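Local coordinates for protein Baccell_00875 (Bacteroides cellulosilyticus DSM 14838, PDB 5NO8) that is a polysaccharide lyase that probably removes the rhamnose caps, linked to glucuronic acid, from complex arabinogalactan proteins, at residues N263-E268 and A638-R643; L333-S336 and D340-R343; V346-T351 and Y369-D374; L646-E651 and E671-Y676. All blocks are in the same frame, centred on the assembly; numbering follows the deposited sequence.

Interactions 1, 2 and 4 gather where the eight-stranded mixed sheet ending in strand 266-268 meets the helical part of the chain; interaction 3 lies beyond them. Interaction 1 sets strand 266-268 against helix 632-644, and interaction 2 sets the neighbouring strand 326-335 against helix 338-352, with centres about 12 Å apart. Further along that helix, interaction 3 meets strand 369-370, which pairs with strand 672-677 of interaction 4; these two centres are about 13 Å apart. Along the chain, interactions 2 and 3 follow one another inside the long loop that interaction 1 closes, and interaction 4 comes last. Two helices thus pack against neighbouring strands of one sheet.

Interaction 1 (N263-E268 and A638-R643); sequences NKYVFE and AENVVR
Arg643 packs against both Lys264 and Val266, joining helix 632-644 to the edge strand 266-268 of the mixed sheet and the loop before it; these three residues account for most of the buried surface. Its CG is anti to the backbone N (chi1 173°), which carries the chain toward the strand; a bend at chi3 then turns the guanidinium across the aliphatic part of Lys264. There Lys264 CD sits over the centre of one guanidinium face, 3.5 Å from Arg643 CZ, the two side chains crossing at about a right angle. Glu639 O and Asn640 N lie toward the rim of the opposite face. Nearer the backbone, Val266, beta-branched and so at home in a strand, packs its CB 3.7 Å from Arg643 CG.

No direct hydrogen bond crosses the contact, and water supplies the polar link. One water accepts from Arg643 NE, in the guanidinium plane, and from Tyr265 N, and donates to Asn640 OD1 at 2.7 Å. The amide of Asn640 is held from its other end by Glu589. Were Arg643 an alanine, this water is likely to lose a donor and a gap to open beside Lys264 and Val266. The salt bridge of Lys264 NZ with Glu271 probably eases the closeness of two like charges, and it is methylenes that meet the guanidinium face.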
loop_
_atom_site.group_PDB
_atom_site.type_symbol
_atom_site.label_atom_id
_atom_site.label_comp_id
_atom_site.label_asym_id
_atom_site.label_seq_id
_atom_site.Cartn_x
_atom_site.Cartn_y
_atom_site.Cartn_z
ATOM N N ASN A 263 11.775 8.286 14.151
ATOM C CA ASN A 263 12.559 9.088 13.223
ATOM C C ASN A 263 12.633 8.405 11.854
ATOM O O ASN A 263 12.619 9.082 10.825
ATOM C CB ASN A 263 13.943 9.451 13.802
ATOM C CG ASN A 263 14.799 8.246 14.098
ATOM O OD1 ASN A 263 14.362 7.315 14.762
ATOM N ND2 ASN A 263 16.014 8.231 13.560
ATOM N N LYS A 264 12.722 7.075 11.851
ATOM C CA LYS A 264 12.636 6.268 10.636
ATOM C C LYS A 264 11.984 4.972 11.032
ATOM O O LYS A 264 11.868 4.709 12.219
ATOM C CB LYS A 264 14.006 5.926 10.126
ATOM C CG LYS A 264 14.849 7.102 9.795
ATOM C CD LYS A 264 15.997 6.675 8.918
ATOM C CE LYS A 264 17.200 6.215 9.679
ATOM N NZ LYS A 264 18.396 6.782 8.946
ATOM N N TYR A 265 11.580 4.171 10.055
ATOM C CA TYR A 265 10.992 2.852 10.342
ATOM C C TYR A 265 11.829 1.693 9.896
ATOM O O TYR A 265 11.540 0.552 10.250
ATOM C CB TYR A 265 9.551 2.775 9.794
ATOM C CG TYR A 265 8.719 3.791 10.480
ATOM C CD1 TYR A 265 8.150 3.534 11.735
ATOM C CD2 TYR A 265 8.542 5.070 9.923
ATOM C CE1 TYR A 265 7.444 4.515 12.418
ATOM C CE2 TYR A 265 7.816 6.049 10.589
ATOM C CZ TYR A 265 7.252 5.767 11.837
ATOM O OH TYR A 265 6.569 6.732 12.532
ATOM N N VAL A 266 12.884 1.968 9.132
ATOM C CA VAL A 266 13.864 0.966 8.775
ATOM C C VAL A 266 15.235 1.545 9.134
ATOM O O VAL A 266 15.556 2.677 8.752
ATOM C CB VAL A 266 13.815 0.604 7.278
ATOM C CG1 VAL A 266 14.890 -0.416 6.944
ATOM C CG2 VAL A 266 12.433 0.084 6.910
ATOM N N PHE A 267 15.999 0.772 9.894
ATOM C CA PHE A 267 17.302 1.164 10.430
ATOM C C PHE A 267 18.385 0.219 9.960
ATOM O O PHE A 267 18.135 -0.965 9.830
ATOM C CB PHE A 267 17.258 1.073 11.947
ATOM C CG PHE A 267 16.341 2.053 12.562
ATOM C CD1 PHE A 267 16.779 3.349 12.813
ATOM C CD2 PHE A 267 14.999 1.734 12.772
ATOM C CE1 PHE A 267 15.932 4.294 13.345
ATOM C CE2 PHE A 267 14.148 2.684 13.322
ATOM C CZ PHE A 267 14.617 3.953 13.626
ATOM N N GLU A 268 19.596 0.741 9.714
ATOM C CA GLU A 268 20.783 -0.087 9.596
ATOM C C GLU A 268 21.323 -0.400 10.982
ATOM O O GLU A 268 21.218 0.407 11.908
ATOM C CB GLU A 268 21.893 0.625 8.798
ATOM C CG GLU A 268 21.479 0.978 7.380
ATOM C CD GLU A 268 22.647 1.567 6.604
ATOM O OE1 GLU A 268 23.428 2.323 7.200
ATOM O OE2 GLU A 268 22.794 1.264 5.414
ATOM N N ALA A 638 10.383 11.239 0.046
ATOM C CA ALA A 638 10.775 10.273 -0.955
ATOM C C ALA A 638 11.675 9.207 -0.371
ATOM O O ALA A 638 11.540 8.023 -0.687
ATOM C CB ALA A 638 11.497 10.970 -2.116
ATOM N N GLU A 639 12.629 9.638 0.447
ATOM C CA GLU A 639 13.575 8.708 1.087
ATOM C C GLU A 639 12.878 7.706 2.016
ATOM O O GLU A 639 13.231 6.515 2.055
ATOM C CB GLU A 639 14.639 9.502 1.856
ATOM C CG GLU A 639 15.662 10.147 0.923
ATOM C CD GLU A 639 16.496 11.259 1.550
ATOM O OE1 GLU A 639 16.384 11.477 2.780
ATOM O OE2 GLU A 639 17.251 11.956 0.793
ATOM N N ASN A 640 11.915 8.218 2.759
ATOM C CA ASN A 640 11.093 7.408 3.651
ATOM C C ASN A 640 10.296 6.355 2.876
ATOM O O ASN A 640 10.273 5.168 3.267
ATOM C CB ASN A 640 10.165 8.311 4.453
ATOM C CG ASN A 640 9.294 7.532 5.406
ATOM O OD1 ASN A 640 9.792 6.715 6.165
ATOM N ND2 ASN A 640 7.986 7.754 5.334
ATOM N N VAL A 641 9.653 6.770 1.789
ATOM C CA VAL A 641 8.863 5.826 0.987
ATOM C C VAL A 641 9.710 4.641 0.490
ATOM O O VAL A 641 9.354 3.475 0.663
ATOM C CB VAL A 641 8.198 6.503 -0.247
ATOM C CG1 VAL A 641 7.533 5.456 -1.120
ATOM C CG2 VAL A 641 7.199 7.546 0.186
ATOM N N VAL A 642 10.842 4.937 -0.139
ATOM C CA VAL A 642 11.657 3.890 -0.736
ATOM C C VAL A 642 12.369 3.050 0.329
ATOM O O VAL A 642 12.521 1.847 0.138
ATOM C CB VAL A 642 12.593 4.427 -1.852
ATOM C CG1 VAL A 642 11.745 5.105 -2.938
ATOM C CG2 VAL A 642 13.683 5.371 -1.314
ATOM N N ARG A 643 12.752 3.667 1.442
ATOM C CA ARG A 643 13.355 2.966 2.580
ATOM C C ARG A 643 12.404 1.894 3.135
ATOM O O ARG A 643 12.801 0.752 3.421
ATOM C CB ARG A 643 13.708 3.987 3.661
ATOM C CG ARG A 643 14.169 3.406 4.943
ATOM C CD ARG A 643 14.931 4.442 5.745
ATOM N NE ARG A 643 14.042 5.532 6.111
ATOM C CZ ARG A 643 14.208 6.827 5.860
ATOM N NH1 ARG A 643 15.287 7.292 5.246
ATOM N NH2 ARG A 643 13.309 7.692 6.303
HETATM O O HOH W 1 11.079 8.415 8.310
HETATM O O HOH W 2 11.462 4.895 7.266
#

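Interaction 2 (L333-S336 and D340-R343); sequences LVIS and DLIR
Ile335 CD1 and Leu341 CD2 meet methyl to methyl at 3.9 Å, the sole close apolar touch between the end of strand 326-335 and the first turns of helix 338-352. The two side chains cross at about a right angle. Ile335 places CG1 between its backbone N and carbonyl carbon (chi1 65°), and the extended chi2 then carries CD1 out to the helix. Leu341 answers with CG anti to the backbone N, its CD2 branch turned to the strand. Branched aliphatic residues suit both places, since each is buried and offers methyls without a polar group to satisfy.

Beside this pair the contact is looser: Ser336 OG stands 4.4 Å from Asp340 CB. The hydroxyl has its hydrogen-bond partner in Glu651, while Asp340 OD2 accepts from Asn337 ND2 in the tight connection between strand and helix. The other carboxylate oxygen, Asp340 OD1, makes a salt bridge of 3.2 Å with Arg343 NH1, one turn along the same helix. Farther out, the strand is fixed by backbone bonds from Ile335 to Phe267 and Lys269, and Phe649 and Glu651 pack on Leu341. With no hydrogen bond passing directly between the two segments, their cohesion here is apolar, and the polar groups beside it find their partners in Glu651, Asn337 and Arg343 rather than across the contact.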
loop_
_atom_site.group_PDB
_atom_site.type_symbol
_atom_site.label_atom_id
_atom_site.label_comp_id
_atom_site.label_asym_id
_atom_site.label_seq_id
_atom_site.Cartn_x
_atom_site.Cartn_y
_atom_site.Cartn_z
ATOM N N LEU A 333 11.994 -2.052 11.503
ATOM C CA LEU A 333 12.817 -3.126 10.978
ATOM C C LEU A 333 14.273 -2.701 11.042
ATOM O O LEU A 333 14.595 -1.556 10.716
ATOM C CB LEU A 333 12.459 -3.411 9.508
ATOM C CG LEU A 333 13.207 -4.517 8.789
ATOM C CD1 LEU A 333 12.919 -5.884 9.373
ATOM C CD2 LEU A 333 12.853 -4.527 7.293
ATOM N N VAL A 334 15.127 -3.631 11.442
ATOM C CA VAL A 334 16.573 -3.468 11.373
ATOM C C VAL A 334 17.169 -4.384 10.320
ATOM O O VAL A 334 16.917 -5.612 10.310
ATOM C CB VAL A 334 17.246 -3.684 12.758
ATOM C CG1 VAL A 334 18.747 -3.406 12.665
ATOM C CG2 VAL A 334 16.634 -2.753 13.759
ATOM N N ILE A 335 17.967 -3.794 9.432
ATOM C CA ILE A 335 18.666 -4.561 8.397
ATOM C C ILE A 335 20.174 -4.451 8.698
ATOM O O ILE A 335 20.569 -3.569 9.435
ATOM C CB ILE A 335 18.320 -4.070 6.977
ATOM C CG1 ILE A 335 18.817 -2.652 6.747
ATOM C CG2 ILE A 335 16.810 -4.155 6.730
ATOM C CD1 ILE A 335 18.665 -2.197 5.313
ATOM N N SER A 336 20.995 -5.312 8.102
ATOM C CA SER A 336 22.446 -5.299 8.333
ATOM C C SER A 336 22.984 -3.954 7.902
ATOM O O SER A 336 23.480 -3.168 8.719
ATOM C CB SER A 336 23.153 -6.411 7.523
ATOM O OG SER A 336 22.830 -6.336 6.105
ATOM N N ASP A 340 24.815 -3.388 1.449
ATOM C CA ASP A 340 25.008 -4.834 1.370
ATOM C C ASP A 340 23.694 -5.535 0.995
ATOM O O ASP A 340 23.725 -6.567 0.317
ATOM C CB ASP A 340 25.491 -5.446 2.704
ATOM C CG ASP A 340 26.942 -5.108 3.053
ATOM O OD1 ASP A 340 27.688 -4.582 2.192
ATOM O OD2 ASP A 340 27.342 -5.381 4.224
ATOM N N LEU A 341 22.566 -5.016 1.487
ATOM C CA LEU A 341 21.253 -5.592 1.139
ATOM C C LEU A 341 21.067 -5.585 -0.389
ATOM O O LEU A 341 20.703 -6.591 -0.972
ATOM C CB LEU A 341 20.100 -4.844 1.824
ATOM C CG LEU A 341 18.724 -5.527 1.775
ATOM C CD1 LEU A 341 18.759 -6.888 2.479
ATOM C CD2 LEU A 341 17.643 -4.668 2.425
ATOM N N ILE A 342 21.362 -4.447 -1.006
ATOM C CA ILE A 342 21.194 -4.274 -2.438
ATOM C C ILE A 342 22.200 -5.137 -3.202
ATOM O O ILE A 342 21.840 -5.769 -4.168
ATOM C CB ILE A 342 21.284 -2.799 -2.840
ATOM C CG1 ILE A 342 20.143 -2.011 -2.175
ATOM C CG2 ILE A 342 21.275 -2.647 -4.358
ATOM C CD1 ILE A 342 20.192 -0.529 -2.459
ATOM N N ARG A 343 23.454 -5.168 -2.741
ATOM C CA ARG A 343 24.484 -5.997 -3.343
ATOM C C ARG A 343 24.077 -7.453 -3.329
ATOM O O ARG A 343 24.186 -8.128 -4.345
ATOM C CB ARG A 343 25.803 -5.857 -2.580
ATOM C CG ARG A 343 26.927 -6.676 -3.191
ATOM C CD ARG A 343 28.017 -6.929 -2.201
ATOM N NE ARG A 343 27.764 -8.186 -1.524
ATOM C CZ ARG A 343 27.728 -8.375 -0.215
ATOM N NH1 ARG A 343 27.927 -7.378 0.662
ATOM N NH2 ARG A 343 27.487 -9.597 0.221
#

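Interaction 3 (V346-T351 and Y369-D374); sequences VDFIRT and YDNEGD
Phe348 and Tyr369 each hold CG anti to the backbone N (chi1 -163° and -169°), and these extended torsions send the two rings out from helix and strand to meet between them. The result is a T-shaped stack in which the edge of Phe348 points at the face of Tyr369. The planes stand at 88° and the centroids lie 5.2 Å apart. Phe348 leads with CE1 and CZ, and CZ comes 3.6 Å from Tyr369 CE2, so that the approach is over the rim of the tyrosine ring rather than its centre. Such a pairing sets the slightly positive ring hydrogens of one aromatic against the pi cloud of the other. With a leucine in place of Tyr369, the edge of Phe348 would probably lose the flat face it meets and the phenylalanine be freer to turn.

Gln353 touches both aromatic side chains, and Lys654 also packs on Phe348. Past the stack, the chain turns at Asn371 to Gly373, and Asp370 and Glu372 form salt bridges to Lys602. Strand 369-370 lies between strands 375-376 and 672-677 in a small antiparallel sheet, while Val346 and Ile349, on helix 338-352, pack against helix 396-409.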
loop_
_atom_site.group_PDB
_atom_site.type_symbol
_atom_site.label_atom_id
_atom_site.label_comp_id
_atom_site.label_asym_id
_atom_site.label_seq_id
_atom_site.Cartn_x
_atom_site.Cartn_y
_atom_site.Cartn_z
ATOM N N VAL A 346 21.181 -8.066 -5.878
ATOM C CA VAL A 346 21.696 -8.046 -7.238
ATOM C C VAL A 346 22.426 -9.344 -7.562
ATOM O O VAL A 346 22.205 -9.913 -8.615
ATOM C CB VAL A 346 22.537 -6.772 -7.447
ATOM C CG1 VAL A 346 23.440 -6.850 -8.659
ATOM C CG2 VAL A 346 21.595 -5.576 -7.540
ATOM N N ASP A 347 23.308 -9.798 -6.660
ATOM C CA ASP A 347 24.017 -11.063 -6.855
ATOM C C ASP A 347 23.081 -12.250 -6.935
ATOM O O ASP A 347 23.305 -13.140 -7.721
ATOM C CB ASP A 347 25.059 -11.298 -5.764
ATOM C CG ASP A 347 26.255 -10.323 -5.862
ATOM O OD1 ASP A 347 26.498 -9.716 -6.937
ATOM O OD2 ASP A 347 26.979 -10.183 -4.845
ATOM N N PHE A 348 22.006 -12.243 -6.142
ATOM C CA PHE A 348 21.002 -13.306 -6.211
ATOM C C PHE A 348 20.296 -13.328 -7.566
ATOM O O PHE A 348 20.077 -14.414 -8.125
ATOM C CB PHE A 348 19.976 -13.171 -5.081
ATOM C CG PHE A 348 19.182 -14.419 -4.842
ATOM C CD1 PHE A 348 18.056 -14.696 -5.615
ATOM C CD2 PHE A 348 19.519 -15.306 -3.834
ATOM C CE1 PHE A 348 17.321 -15.853 -5.427
ATOM C CE2 PHE A 348 18.774 -16.469 -3.630
ATOM C CZ PHE A 348 17.684 -16.751 -4.432
ATOM N N ILE A 349 19.917 -12.154 -8.066
ATOM C CA ILE A 349 19.243 -12.055 -9.357
ATOM C C ILE A 349 20.139 -12.669 -10.443
ATOM O O ILE A 349 19.707 -13.553 -11.204
ATOM C CB ILE A 349 18.880 -10.621 -9.716
ATOM C CG1 ILE A 349 17.757 -10.116 -8.802
ATOM C CG2 ILE A 349 18.426 -10.531 -11.181
ATOM C CD1 ILE A 349 17.567 -8.628 -8.798
ATOM N N ARG A 350 21.395 -12.240 -10.461
ATOM C CA ARG A 350 22.333 -12.757 -11.450
ATOM C C ARG A 350 22.592 -14.251 -11.312
ATOM O O ARG A 350 22.554 -14.984 -12.309
ATOM C CB ARG A 350 23.661 -11.988 -11.402
ATOM C CG ARG A 350 24.638 -12.421 -12.499
ATOM C CD ARG A 350 25.924 -11.632 -12.452
ATOM N NE ARG A 350 26.713 -11.855 -11.245
ATOM C CZ ARG A 350 27.439 -12.946 -10.972
ATOM N NH1 ARG A 350 27.497 -13.996 -11.791
ATOM N NH2 ARG A 350 28.128 -12.988 -9.844
ATOM N N THR A 351 22.867 -14.716 -10.106
ATOM C CA THR A 351 23.299 -16.100 -9.906
ATOM C C THR A 351 22.198 -17.155 -9.808
ATOM O O THR A 351 22.480 -18.326 -9.960
ATOM C CB THR A 351 24.229 -16.239 -8.694
ATOM O OG1 THR A 351 23.534 -15.932 -7.478
ATOM C CG2 THR A 351 25.445 -15.348 -8.884
ATOM N N TYR A 369 11.080 -16.381 -9.429
ATOM C CA TYR A 369 11.782 -17.381 -8.653
ATOM C C TYR A 369 10.942 -17.809 -7.477
ATOM O O TYR A 369 10.333 -16.961 -6.812
ATOM C CB TYR A 369 13.102 -16.790 -8.135
ATOM C CG TYR A 369 14.069 -17.777 -7.524
ATOM C CD1 TYR A 369 14.976 -18.475 -8.321
ATOM C CD2 TYR A 369 14.124 -17.983 -6.149
ATOM C CE1 TYR A 369 15.879 -19.361 -7.765
ATOM C CE2 TYR A 369 15.020 -18.873 -5.579
ATOM C CZ TYR A 369 15.897 -19.559 -6.401
ATOM O OH TYR A 369 16.803 -20.420 -5.862
ATOM N N ASP A 370 10.939 -19.111 -7.211
ATOM C CA ASP A 370 10.190 -19.685 -6.109
ATOM C C ASP A 370 11.117 -19.875 -4.938
ATOM O O ASP A 370 11.990 -20.763 -4.968
ATOM C CB ASP A 370 9.557 -21.018 -6.531
ATOM C CG ASP A 370 8.642 -21.613 -5.452
ATOM O OD1 ASP A 370 8.764 -21.292 -4.256
ATOM O OD2 ASP A 370 7.764 -22.408 -5.813
ATOM N N ASN A 371 10.942 -19.048 -3.908
ATOM C CA ASN A 371 11.832 -19.103 -2.734
ATOM C C ASN A 371 11.633 -20.327 -1.858
ATOM O O ASN A 371 12.557 -20.704 -1.155
ATOM C CB ASN A 371 11.722 -17.839 -1.890
ATOM C CG ASN A 371 12.219 -16.613 -2.636
ATOM O OD1 ASN A 371 11.597 -15.566 -2.608
ATOM N ND2 ASN A 371 13.336 -16.753 -3.306
ATOM N N GLU A 372 10.455 -20.948 -1.904
ATOM C CA GLU A 372 10.243 -22.231 -1.195
ATOM C C GLU A 372 10.958 -23.405 -1.870
ATOM O O GLU A 372 11.545 -24.240 -1.196
ATOM C CB GLU A 372 8.752 -22.534 -1.042
ATOM C CG GLU A 372 8.060 -21.552 -0.116
ATOM C CD GLU A 372 6.533 -21.729 -0.028
ATOM O OE1 GLU A 372 5.871 -22.126 -1.026
ATOM O OE2 GLU A 372 5.994 -21.412 1.058
ATOM N N GLY A 373 10.898 -23.459 -3.193
ATOM C CA GLY A 373 11.536 -24.522 -3.977
ATOM C C GLY A 373 12.989 -24.247 -4.326
ATOM O O GLY A 373 13.678 -25.149 -4.796
ATOM N N ASP A 374 13.452 -23.014 -4.118
ATOM C CA ASP A 374 14.795 -22.583 -4.530
ATOM C C ASP A 374 15.043 -22.878 -6.024
ATOM O O ASP A 374 16.042 -23.518 -6.398
ATOM C CB ASP A 374 15.877 -23.222 -3.630
ATOM C CG ASP A 374 15.840 -22.691 -2.206
ATOM O OD1 ASP A 374 15.931 -21.467 -2.013
ATOM O OD2 ASP A 374 15.723 -23.496 -1.273
#

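Interaction 4 (L646-E651 and E671-Y676); sequences LCLFFE and EFYDPY
Tyr673 drives its ring into the turn formed by residues 647-650, and it contributes the largest share of the surface buried here. The tight part lies at both ends of its ring. At the hydroxyl end, OH comes 3.4 Å from Cys647 CB, so the phenol oxygen rests against the small cysteine side chain, which is short enough to admit it. With CG anti to its carbonyl carbon (chi1 -49°), Phe650 brings its CZ edge over one face of the tyrosine, 3.7 Å from Tyr673 CG, in an edge-to-face pair with the planes at 78°.

Tyr673 sits on strand 672-677 of a small antiparallel sheet. A G1 beta bulge opposite Met660 involves Glu671 and Phe672 just before it, and an Asx turn follows, in which Asp674 OD1 accepts from Tyr676 N at 3.0 Å. The facing segment begins as a 3-10 turn leading away from helix 632-644.

Looser contact is made by Leu648, whose CD2 approaches the ring edge at Tyr673 CE1 from 4.3 Å. Tyr673 and Phe650 both keep some exposure to solvent although their rings meet closely, whereas Leu648 and Cys647 are buried, the cysteine with Tyr585, Pro611 and Leu333 packed around it.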
loop_
_atom_site.group_PDB
_atom_site.type_symbol
_atom_site.label_atom_id
_atom_site.label_comp_id
_atom_site.label_asym_id
_atom_site.label_seq_id
_atom_site.Cartn_x
_atom_site.Cartn_y
_atom_site.Cartn_z
ATOM N N LEU A 646 12.268 -1.527 1.590
ATOM C CA LEU A 646 13.388 -2.443 1.767
ATOM C C LEU A 646 13.020 -3.723 2.470
ATOM O O LEU A 646 13.761 -4.693 2.369
ATOM C CB LEU A 646 14.557 -1.788 2.504
ATOM C CG LEU A 646 15.247 -0.654 1.756
ATOM C CD1 LEU A 646 16.226 0.012 2.698
ATOM C CD2 LEU A 646 15.927 -1.165 0.495
ATOM N N CYS A 647 11.877 -3.758 3.167
ATOM C CA CYS A 647 11.455 -4.988 3.827
ATOM C C CYS A 647 11.146 -6.134 2.868
ATOM O O CYS A 647 11.110 -7.275 3.292
ATOM C CB CYS A 647 10.287 -4.742 4.751
ATOM S SG CYS A 647 8.765 -4.317 3.872
ATOM N N LEU A 648 11.010 -5.847 1.573
ATOM C CA LEU A 648 10.748 -6.891 0.569
ATOM C C LEU A 648 11.994 -7.683 0.175
ATOM O O LEU A 648 11.905 -8.608 -0.619
ATOM C CB LEU A 648 10.140 -6.249 -0.671
ATOM C CG LEU A 648 8.795 -5.543 -0.490
ATOM C CD1 LEU A 648 8.537 -4.654 -1.693
ATOM C CD2 LEU A 648 7.668 -6.534 -0.258
ATOM N N PHE A 649 13.156 -7.292 0.700
ATOM C CA PHE A 649 14.460 -7.857 0.335
ATOM C C PHE A 649 15.106 -8.400 1.590
ATOM O O PHE A 649 15.144 -7.709 2.625
ATOM C CB PHE A 649 15.314 -6.746 -0.304
ATOM C CG PHE A 649 14.627 -6.127 -1.473
ATOM C CD1 PHE A 649 14.685 -6.741 -2.719
ATOM C CD2 PHE A 649 13.850 -4.989 -1.317
ATOM C CE1 PHE A 649 13.960 -6.227 -3.790
ATOM C CE2 PHE A 649 13.135 -4.468 -2.396
ATOM C CZ PHE A 649 13.201 -5.095 -3.630
ATOM N N PHE A 650 15.564 -9.639 1.500
ATOM C CA PHE A 650 16.070 -10.373 2.639
ATOM C C PHE A 650 17.595 -10.494 2.622
ATOM O O PHE A 650 18.248 -10.313 1.574
ATOM C CB PHE A 650 15.379 -11.744 2.682
ATOM C CG PHE A 650 13.869 -11.644 2.545
ATOM C CD1 PHE A 650 13.143 -10.806 3.398
ATOM C CD2 PHE A 650 13.211 -12.289 1.524
ATOM C CE1 PHE A 650 11.769 -10.669 3.257
ATOM C CE2 PHE A 650 11.837 -12.174 1.377
ATOM C CZ PHE A 650 11.118 -11.346 2.246
ATOM N N GLU A 651 18.154 -10.848 3.769
ATOM C CA GLU A 651 19.604 -10.797 3.972
ATOM C C GLU A 651 20.352 -11.904 3.253
ATOM O O GLU A 651 21.571 -11.874 3.238
ATOM C CB GLU A 651 19.972 -10.839 5.455
ATOM C CG GLU A 651 19.436 -9.666 6.270
ATOM C CD GLU A 651 20.159 -8.360 6.060
ATOM O OE1 GLU A 651 21.266 -8.352 5.440
ATOM O OE2 GLU A 651 19.609 -7.329 6.544
ATOM N N GLU A 671 -0.505 -11.966 6.939
ATOM C CA GLU A 671 0.737 -11.538 7.629
ATOM C C GLU A 671 1.942 -12.358 7.151
ATOM O O GLU A 671 2.696 -12.916 7.954
ATOM C CB GLU A 671 0.580 -11.557 9.147
ATOM C CG GLU A 671 -0.617 -10.742 9.586
ATOM C CD GLU A 671 -0.652 -10.443 11.059
ATOM O OE1 GLU A 671 -1.163 -11.296 11.816
ATOM O OE2 GLU A 671 -0.120 -9.394 11.457
ATOM N N PHE A 672 2.140 -12.412 5.846
ATOM C CA PHE A 672 3.294 -13.125 5.305
ATOM C C PHE A 672 3.804 -12.447 4.034
ATOM O O PHE A 672 3.072 -11.740 3.341
ATOM C CB PHE A 672 2.958 -14.610 5.031
ATOM C CG PHE A 672 1.943 -14.809 3.947
ATOM C CD1 PHE A 672 2.302 -14.773 2.622
ATOM C CD2 PHE A 672 0.624 -15.064 4.259
ATOM C CE1 PHE A 672 1.370 -14.924 1.613
ATOM C CE2 PHE A 672 -0.311 -15.237 3.261
ATOM C CZ PHE A 672 0.049 -15.168 1.933
ATOM N N TYR A 673 5.080 -12.699 3.750
ATOM C CA TYR A 673 5.700 -12.340 2.470
ATOM C C TYR A 673 5.408 -13.450 1.498
ATOM O O TYR A 673 5.700 -14.628 1.775
ATOM C CB TYR A 673 7.239 -12.165 2.635
ATOM C CG TYR A 673 7.595 -10.943 3.402
ATOM C CD1 TYR A 673 7.591 -9.708 2.798
ATOM C CD2 TYR A 673 7.923 -11.009 4.756
ATOM C CE1 TYR A 673 7.884 -8.550 3.510
ATOM C CE2 TYR A 673 8.209 -9.849 5.472
ATOM C CZ TYR A 673 8.208 -8.627 4.830
ATOM O OH TYR A 673 8.489 -7.469 5.513
ATOM N N ASP A 674 4.818 -13.103 0.362
ATOM C CA ASP A 674 4.584 -14.106 -0.663
ATOM C C ASP A 674 5.907 -14.746 -1.103
ATOM O O ASP A 674 6.906 -14.037 -1.259
ATOM C CB ASP A 674 3.871 -13.519 -1.861
ATOM C CG ASP A 674 3.378 -14.598 -2.795
ATOM O OD1 ASP A 674 4.209 -15.074 -3.605
ATOM O OD2 ASP A 674 2.190 -14.999 -2.639
ATOM N N PRO A 675 5.936 -16.080 -1.245
ATOM C CA PRO A 675 7.195 -16.754 -1.525
ATOM C C PRO A 675 7.754 -16.632 -2.946
ATOM O O PRO A 675 8.798 -17.210 -3.191
ATOM C CB PRO A 675 6.895 -18.208 -1.196
ATOM C CG PRO A 675 5.436 -18.350 -1.277
ATOM C CD PRO A 675 4.871 -17.032 -0.881
ATOM N N TYR A 676 7.076 -15.938 -3.862
ATOM C CA TYR A 676 7.664 -15.648 -5.169
ATOM C C TYR A 676 8.429 -14.344 -5.125
ATOM O O TYR A 676 7.916 -13.348 -4.624
ATOM C CB TYR A 676 6.621 -15.513 -6.303
ATOM C CG TYR A 676 6.077 -16.805 -6.900
ATOM C CD1 TYR A 676 6.607 -18.061 -6.583
ATOM C CD2 TYR A 676 5.028 -16.757 -7.824
ATOM C CE1 TYR A 676 6.104 -19.232 -7.162
ATOM C CE2 TYR A 676 4.516 -17.927 -8.395
ATOM C CZ TYR A 676 5.049 -19.150 -8.048
ATOM O OH TYR A 676 4.554 -20.320 -8.587
#